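Local coordinates for protein exoenzyme S (Pseudomonas aeruginosa, PDB 6GN8) that probably acts as a bifunctional secreted toxin, pairing a GTPase-activating part with the ADP-ribosyltransferase domain carried by this chain, at residues C[51-63]-C[88-100]. The protein carries 2 engineered substitutions. Residues are numbered along the deposited sequence; the frame is centred on the assembly and turned at random.
Sequences IHSDAEVMALGLY and IDQGMSAAFEKSG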
ATOM      1  N   ILE C  51      21.600  28.895  22.866  1.00 77.55           N
ATOM      2  CA  ILE C  51      22.024  27.885  21.907  1.00 76.38           C
ATOM      3  C   ILE C  51      22.916  28.578  20.839  1.00 74.27           C
ATOM      4  O   ILE C  51      23.924  28.013  20.422  1.00 74.45           O
ATOM      5  CB  ILE C  51      20.835  27.062  21.288  1.00 79.46           C
ATOM      6  CG1 ILE C  51      21.318  26.045  20.206  1.00 80.52           C
ATOM      7  CG2 ILE C  51      19.660  27.942  20.754  1.00 76.91           C
ATOM      8  CD1 ILE C  51      22.266  24.936  20.736  1.00 88.57           C
ATOM      9  N   HIS C  52      22.586  29.827  20.464  1.00 65.94           N
ATOM     10  CA  HIS C  52      23.352  30.542  19.442  1.00 62.65           C
ATOM     11  C   HIS C  52      24.303  31.561  20.025  1.00 65.06           C
ATOM     12  O   HIS C  52      23.995  32.186  21.039  1.00 65.51           O
ATOM     13  CB  HIS C  52      22.404  31.237  18.452  1.00 60.15           C
ATOM     14  CG  HIS C  52      21.490  30.292  17.746  1.00 61.69           C
ATOM     15  ND1 HIS C  52      20.123  30.349  17.926  1.00 62.05           N
ATOM     16  CD2 HIS C  52      21.781  29.271  16.909  1.00 62.76           C
ATOM     17  CE1 HIS C  52      19.627  29.366  17.191  1.00 60.67           C
ATOM     18  NE2 HIS C  52      20.588  28.695  16.558  1.00 61.56           N
ATOM     19  N   SER C  53      25.449  31.754  19.338  1.00 59.23           N
ATOM     20  CA  SER C  53      26.483  32.739  19.640  1.00 57.81           C
ATOM     21  C   SER C  53      25.937  34.159  19.459  1.00 59.18           C
ATOM     22  O   SER C  53      24.891  34.328  18.831  1.00 58.67           O
ATOM     23  CB  SER C  53      27.678  32.532  18.710  1.00 60.90           C
ATOM     24  OG  SER C  53      27.391  32.942  17.379  1.00 68.14           O
ATOM     25  N   ASP C  54      26.661  35.176  19.959  1.00 54.82           N
ATOM     26  CA  ASP C  54      26.301  36.595  19.825  1.00 53.41           C
ATOM     27  C   ASP C  54      26.166  36.990  18.360  1.00 54.82           C
ATOM     28  O   ASP C  54      25.213  37.653  18.006  1.00 52.27           O
ATOM     29  CB  ASP C  54      27.354  37.500  20.496  1.00 55.55           C
ATOM     30  CG  ASP C  54      27.449  37.460  22.014  1.00 65.53           C
ATOM     31  OD1 ASP C  54      26.502  36.957  22.659  1.00 65.26           O
ATOM     32  OD2 ASP C  54      28.470  37.962  22.560  1.00 73.58           O
ATOM     33  N   ALA C  55      27.101  36.530  17.513  1.00 53.91           N
ATOM     34  CA  ALA C  55      27.147  36.766  16.071  1.00 52.94           C
ATOM     35  C   ALA C  55      25.888  36.292  15.377  1.00 56.77           C
ATOM     36  O   ALA C  55      25.357  37.007  14.525  1.00 55.04           O
ATOM     37  CB  ALA C  55      28.352  36.067  15.468  1.00 54.83           C
ATOM     38  N   GLU C  56      25.393  35.101  15.766  1.00 54.69           N
ATOM     39  CA  GLU C  56      24.202  34.464  15.200  1.00 52.71           C
ATOM     40  C   GLU C  56      22.927  35.186  15.624  1.00 54.71           C
ATOM     41  O   GLU C  56      22.064  35.431  14.787  1.00 52.83           O
ATOM     42  CB  GLU C  56      24.158  32.981  15.613  1.00 55.08           C
ATOM     43  CG  GLU C  56      25.215  32.165  14.906  1.00 62.09           C
ATOM     44  CD  GLU C  56      25.746  30.947  15.631  1.00 85.85           C
ATOM     45  OE1 GLU C  56      25.016  30.352  16.457  1.00 69.42           O
ATOM     46  OE2 GLU C  56      26.916  30.595  15.368  1.00 84.43           O
ATOM     47  N   VAL C  57      22.811  35.518  16.922  1.00 52.20           N
ATOM     48  CA  VAL C  57      21.660  36.223  17.505  1.00 50.55           C
ATOM     49  C   VAL C  57      21.547  37.615  16.845  1.00 53.08           C
ATOM     50  O   VAL C  57      20.457  37.982  16.430  1.00 52.27           O
ATOM     51  CB  VAL C  57      21.756  36.271  19.060  1.00 55.02           C
ATOM     52  CG1 VAL C  57      20.686  37.175  19.673  1.00 53.95           C
ATOM     53  CG2 VAL C  57      21.662  34.866  19.652  1.00 55.77           C
ATOM     54  N   MET C  58      22.665  38.348  16.684  1.00 49.44           N
ATOM     55  CA  MET C  58      22.640  39.654  16.004  1.00 47.90           C
ATOM     56  C   MET C  58      22.297  39.498  14.507  1.00 49.68           C
ATOM     57  O   MET C  58      21.487  40.272  14.001  1.00 49.72           O
ATOM     58  CB  MET C  58      23.986  40.395  16.144  1.00 50.77           C
ATOM     59  CG  MET C  58      24.359  40.785  17.578  1.00 54.51           C
ATOM     60  SD  MET C  58      25.839  41.838  17.593  1.00 58.44           S
ATOM     61  CE  MET C  58      27.091  40.686  17.053  1.00 55.74           C
ATOM     62  N   ALA C  59      22.889  38.504  13.804  1.00 45.02           N
ATOM     63  CA  ALA C  59      22.599  38.291  12.378  1.00 44.85           C
ATOM     64  C   ALA C  59      21.110  37.934  12.128  1.00 47.63           C
ATOM     65  O   ALA C  59      20.492  38.481  11.198  1.00 44.88           O
ATOM     66  CB  ALA C  59      23.497  37.213  11.802  1.00 46.91           C
ATOM     67  N   LEU C  60      20.540  37.021  12.970  1.00 44.55           N
ATOM     68  CA  LEU C  60      19.138  36.602  12.890  1.00 41.98           C
ATOM     69  C   LEU C  60      18.224  37.801  13.173  1.00 45.28           C
ATOM     70  O   LEU C  60      17.219  37.958  12.490  1.00 45.60           O
ATOM     71  CB  LEU C  60      18.846  35.429  13.863  1.00 41.71           C
ATOM     72  CG  LEU C  60      19.439  34.043  13.493  1.00 44.80           C
ATOM     73  CD1 LEU C  60      19.566  33.160  14.729  1.00 46.38           C
ATOM     74  CD2 LEU C  60      18.595  33.317  12.457  1.00 40.86           C
ATOM     75  N   GLY C  61      18.615  38.664  14.119  1.00 40.97           N
ATOM     76  CA  GLY C  61      17.872  39.875  14.467  1.00 40.35           C
ATOM     77  C   GLY C  61      17.852  40.917  13.367  1.00 44.40           C
ATOM     78  O   GLY C  61      16.795  41.447  13.010  1.00 42.61           O
ATOM     79  N   LEU C  62      19.042  41.223  12.823  1.00 43.32           N
ATOM     80  CA  LEU C  62      19.226  42.187  11.738  1.00 42.11           C
ATOM     81  C   LEU C  62      18.377  41.769  10.540  1.00 46.47           C
ATOM     82  O   LEU C  62      17.661  42.600   9.969  1.00 47.47           O
ATOM     83  CB  LEU C  62      20.716  42.282  11.357  1.00 42.16           C
ATOM     84  CG  LEU C  62      21.614  43.091  12.301  1.00 45.12           C
ATOM     85  CD1 LEU C  62      23.039  42.707  12.119  1.00 44.78           C
ATOM     86  CD2 LEU C  62      21.423  44.617  12.107  1.00 44.67           C
ATOM     87  N   TYR C  63      18.409  40.472  10.201  1.00 41.84           N
ATOM     88  CA  TYR C  63      17.594  39.918   9.118  1.00 40.94           C
ATOM     89  C   TYR C  63      16.114  40.064   9.446  1.00 44.34           C
ATOM     90  O   TYR C  63      15.391  40.661   8.662  1.00 45.62           O
ATOM     91  CB  TYR C  63      17.952  38.419   8.866  1.00 42.17           C
ATOM     92  CG  TYR C  63      17.007  37.683   7.930  1.00 42.15           C
ATOM     93  CD1 TYR C  63      15.842  37.095   8.407  1.00 42.41           C
ATOM     94  CD2 TYR C  63      17.308  37.534   6.575  1.00 43.08           C
ATOM     95  CE1 TYR C  63      14.956  36.455   7.553  1.00 43.26           C
ATOM     96  CE2 TYR C  63      16.440  36.873   5.714  1.00 43.80           C
ATOM     97  CZ  TYR C  63      15.262  36.331   6.208  1.00 51.94           C
ATOM     98  OH  TYR C  63      14.364  35.703   5.376  1.00 51.02           O
ATOM     99  N   ILE C  88      25.795  39.126   7.619  1.00 50.72           N
ATOM    100  CA  ILE C  88      24.477  38.658   8.071  1.00 47.21           C
ATOM    101  C   ILE C  88      24.256  37.225   7.570  1.00 51.60           C
ATOM    102  O   ILE C  88      23.831  36.364   8.343  1.00 50.66           O
ATOM    103  CB  ILE C  88      23.291  39.599   7.670  1.00 47.00           C
ATOM    104  CG1 ILE C  88      23.417  40.976   8.310  1.00 46.32           C
ATOM    105  CG2 ILE C  88      21.956  38.989   8.101  1.00 45.68           C
ATOM    106  CD1 ILE C  88      22.438  42.075   7.739  1.00 49.50           C
ATOM    107  N   ASP C  89      24.588  36.970   6.297  1.00 49.32           N
ATOM    108  CA  ASP C  89      24.459  35.656   5.657  1.00 49.66           C
ATOM    109  C   ASP C  89      25.379  34.613   6.320  1.00 55.11           C
ATOM    110  O   ASP C  89      24.953  33.485   6.473  1.00 55.02           O
ATOM    111  CB  ASP C  89      24.759  35.775   4.149  1.00 52.33           C
ATOM    112  CG  ASP C  89      24.629  34.494   3.348  1.00 61.36           C
ATOM    113  OD1 ASP C  89      23.557  33.865   3.410  1.00 61.92           O
ATOM    114  OD2 ASP C  89      25.591  34.140   2.637  1.00 66.98           O
ATOM    115  N   GLN C  90      26.610  34.962   6.728  1.00 55.76           N
ATOM    116  CA  GLN C  90      27.452  33.942   7.386  1.00 57.52           C
ATOM    117  C   GLN C  90      27.006  33.694   8.843  1.00 60.06           C
ATOM    118  O   GLN C  90      27.077  32.548   9.286  1.00 60.61           O
ATOM    119  CB  GLN C  90      28.973  34.182   7.283  1.00 60.55           C
ATOM    120  CG  GLN C  90      29.471  35.588   7.501  1.00 77.19           C
ATOM    121  CD  GLN C  90      30.880  35.791   6.957  1.00 92.54           C
ATOM    122  OE1 GLN C  90      31.807  36.191   7.677  1.00 88.16           O
ATOM    123  NE2 GLN C  90      31.074  35.540   5.671  1.00 78.31           N
ATOM    124  N   GLY C  91      26.458  34.714   9.515  1.00 54.63           N
ATOM    125  CA  GLY C  91      25.906  34.577  10.860  1.00 53.57           C
ATOM    126  C   GLY C  91      24.664  33.700  10.889  1.00 55.97           C
ATOM    127  O   GLY C  91      24.454  32.935  11.830  1.00 56.68           O
ATOM    128  N   MET C  92      23.841  33.788   9.839  1.00 49.75           N
ATOM    129  CA  MET C  92      22.639  32.977   9.713  1.00 48.95           C
ATOM    130  C   MET C  92      22.993  31.559   9.334  1.00 55.08           C
ATOM    131  O   MET C  92      22.440  30.657   9.950  1.00 57.00           O
ATOM    132  CB  MET C  92      21.639  33.570   8.730  1.00 49.54           C
ATOM    133  CG  MET C  92      20.967  34.827   9.276  1.00 52.48           C
ATOM    134  SD  MET C  92      19.687  35.454   8.170  1.00 56.32           S
ATOM    135  CE  MET C  92      20.608  35.956   6.949  1.00 53.44           C
ATOM    136  N   SER C  93      23.944  31.346   8.393  1.00 51.60           N
ATOM    137  CA  SER C  93      24.433  30.005   8.007  1.00 53.12           C
ATOM    138  C   SER C  93      24.976  29.255   9.218  1.00 58.70           C
ATOM    139  O   SER C  93      24.612  28.109   9.419  1.00 61.30           O
ATOM    140  CB  SER C  93      25.527  30.100   6.945  1.00 58.16           C
ATOM    141  OG  SER C  93      25.028  30.624   5.727  1.00 72.29           O
ATOM    142  N   ALA C  94      25.816  29.903  10.041  1.00 55.90           N
ATOM    143  CA  ALA C  94      26.410  29.311  11.251  1.00 56.73           C
ATOM    144  C   ALA C  94      25.308  28.879  12.240  1.00 61.16           C
ATOM    145  O   ALA C  94      25.390  27.780  12.798  1.00 62.33           O
ATOM    146  CB  ALA C  94      27.364  30.310  11.909  1.00 57.18           C
ATOM    147  N   ALA C  95      24.259  29.731  12.409  1.00 55.75           N
ATOM    148  CA  ALA C  95      23.095  29.493  13.264  1.00 55.20           C
ATOM    149  C   ALA C  95      22.341  28.236  12.839  1.00 60.98           C
ATOM    150  O   ALA C  95      21.873  27.504  13.714  1.00 62.58           O
ATOM    151  CB  ALA C  95      22.150  30.701  13.230  1.00 53.93           C
ATOM    152  N   PHE C  96      22.199  27.987  11.512  1.00 56.36           N
ATOM    153  CA  PHE C  96      21.509  26.796  10.999  1.00 55.92           C
ATOM    154  C   PHE C  96      22.391  25.547  11.186  1.00 66.29           C
ATOM    155  O   PHE C  96      21.875  24.455  11.438  1.00 67.46           O
ATOM    156  CB  PHE C  96      21.085  26.978   9.527  1.00 55.10           C
ATOM    157  CG  PHE C  96      19.850  27.838   9.343  1.00 52.61           C
ATOM    158  CD1 PHE C  96      18.577  27.316   9.556  1.00 52.52           C
ATOM    159  CD2 PHE C  96      19.960  29.164   8.929  1.00 52.22           C
ATOM    160  CE1 PHE C  96      17.438  28.122   9.422  1.00 50.95           C
ATOM    161  CE2 PHE C  96      18.823  29.971   8.788  1.00 52.11           C
ATOM    162  CZ  PHE C  96      17.566  29.439   9.035  1.00 49.74           C
ATOM    163  N   GLU C  97      23.721  25.717  11.109  1.00 66.42           N
ATOM    164  CA  GLU C  97      24.671  24.618  11.294  1.00 68.80           C
ATOM    165  C   GLU C  97      24.558  24.037  12.690  1.00 74.75           C
ATOM    166  O   GLU C  97      24.486  22.824  12.833  1.00 75.71           O
ATOM    167  CB  GLU C  97      26.096  25.093  11.036  1.00 71.40           C
ATOM    168  CG  GLU C  97      26.443  25.189   9.568  1.00 84.37           C
ATOM    169  CD  GLU C  97      27.935  25.124   9.323  1.00112.46           C
ATOM    170  OE1 GLU C  97      28.594  26.190   9.355  1.00 95.28           O
ATOM    171  OE2 GLU C  97      28.448  24.001   9.116  1.00115.30           O
ATOM    172  N   LYS C  98      24.479  24.909  13.707  1.00 72.95           N
ATOM    173  CA  LYS C  98      24.365  24.557  15.125  1.00 74.48           C
ATOM    174  C   LYS C  98      22.981  24.006  15.504  1.00 79.59           C
ATOM    175  O   LYS C  98      22.878  23.203  16.431  1.00 81.03           O
ATOM    176  CB  LYS C  98      24.662  25.793  16.004  1.00 75.93           C
ATOM    177  CG  LYS C  98      26.108  26.264  15.935  1.00 87.37           C
ATOM    178  CD  LYS C  98      26.388  27.403  16.903  1.00 87.21           C
ATOM    179  CE  LYS C  98      27.816  27.857  16.787  1.00 85.27           C
ATOM    180  NZ  LYS C  98      28.117  28.989  17.700  1.00 91.74           N
ATOM    181  N   SER C  99      21.930  24.450  14.808  1.00 75.95           N
ATOM    182  CA  SER C  99      20.543  24.138  15.130  1.00 75.11           C
ATOM    183  C   SER C  99      20.111  22.728  14.816  1.00 79.76           C
ATOM    184  O   SER C  99      19.547  22.090  15.703  1.00 80.67           O
ATOM    185  CB  SER C  99      19.598  25.119  14.448  1.00 76.55           C
ATOM    186  OG  SER C  99      19.755  26.383  15.069  1.00 86.73           O
ATOM    187  N   GLY C 100      20.296  22.274  13.580  1.00 76.52           N
ATOM    188  CA  GLY C 100      19.828  20.954  13.160  1.00 77.10           C
ATOM    189  C   GLY C 100      18.307  20.809  13.178  1.00 81.01           C
ATOM    190  O   GLY C 100      17.576  21.811  13.158  1.00 78.63           O
TER
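A59 CB packs on G91 CA (3.7 Å) where the 54-63 and 88-99 segments of helices 54-77 and 83-99 cross. Their CA atoms come closest at E56-G91 and A59-I88 (both 4.7 Å), and the lack of a side chain at G91 lets the segment axes approach to 7.9 Å, crossing at -117°. Flanking this point, I88 packs CG2 against the carbonyl O of A59 and CB of Y63, while its CD1 reaches L62. M92, bent at its last torsion (chi3 -69°), brings SD obliquely to the Y63 ring, 4.0 Å from its centroid, in a Met-aromatic contact. L60 extends the apolar seam, CD1 meeting A95 CB at 3.9 Å.

Toward the start of helix 54-77 the interface turns polar and opens to solvent along K98. E56 is the knob, set among G91, A94, A95 and K98, with CG against the G91 carbonyl. Its carboxylate is shared: OE1 accepts from S53 N above the carboxylate plane, S53 OG accepts weakly from E56 N to complete a capping box, and OE2 forms a salt bridge with K98 NZ (3.1 Å), whose hydrogen bond is weak. The extended lysine crosses E56 at about a right angle, and D25 of helix 24-36 is its second partner. H52 points NE2 at S99 OG, 2.9 Å away and almost in the ring plane, in a fairly straight bond (163°); a weaker one goes to A95 O. S99 OG also donates to A95 O, so both acceptors of NE2 lie in the last turn of helix 83-99.

Within the ADP-ribosyltransferase domain this crossing belongs to the helical part: F36 of helix 24-36 covers I88 and L62, strand 159-160 packs I159 against H52, A95 and S99, and Y63 OH bonds to S134 of strand 133-136.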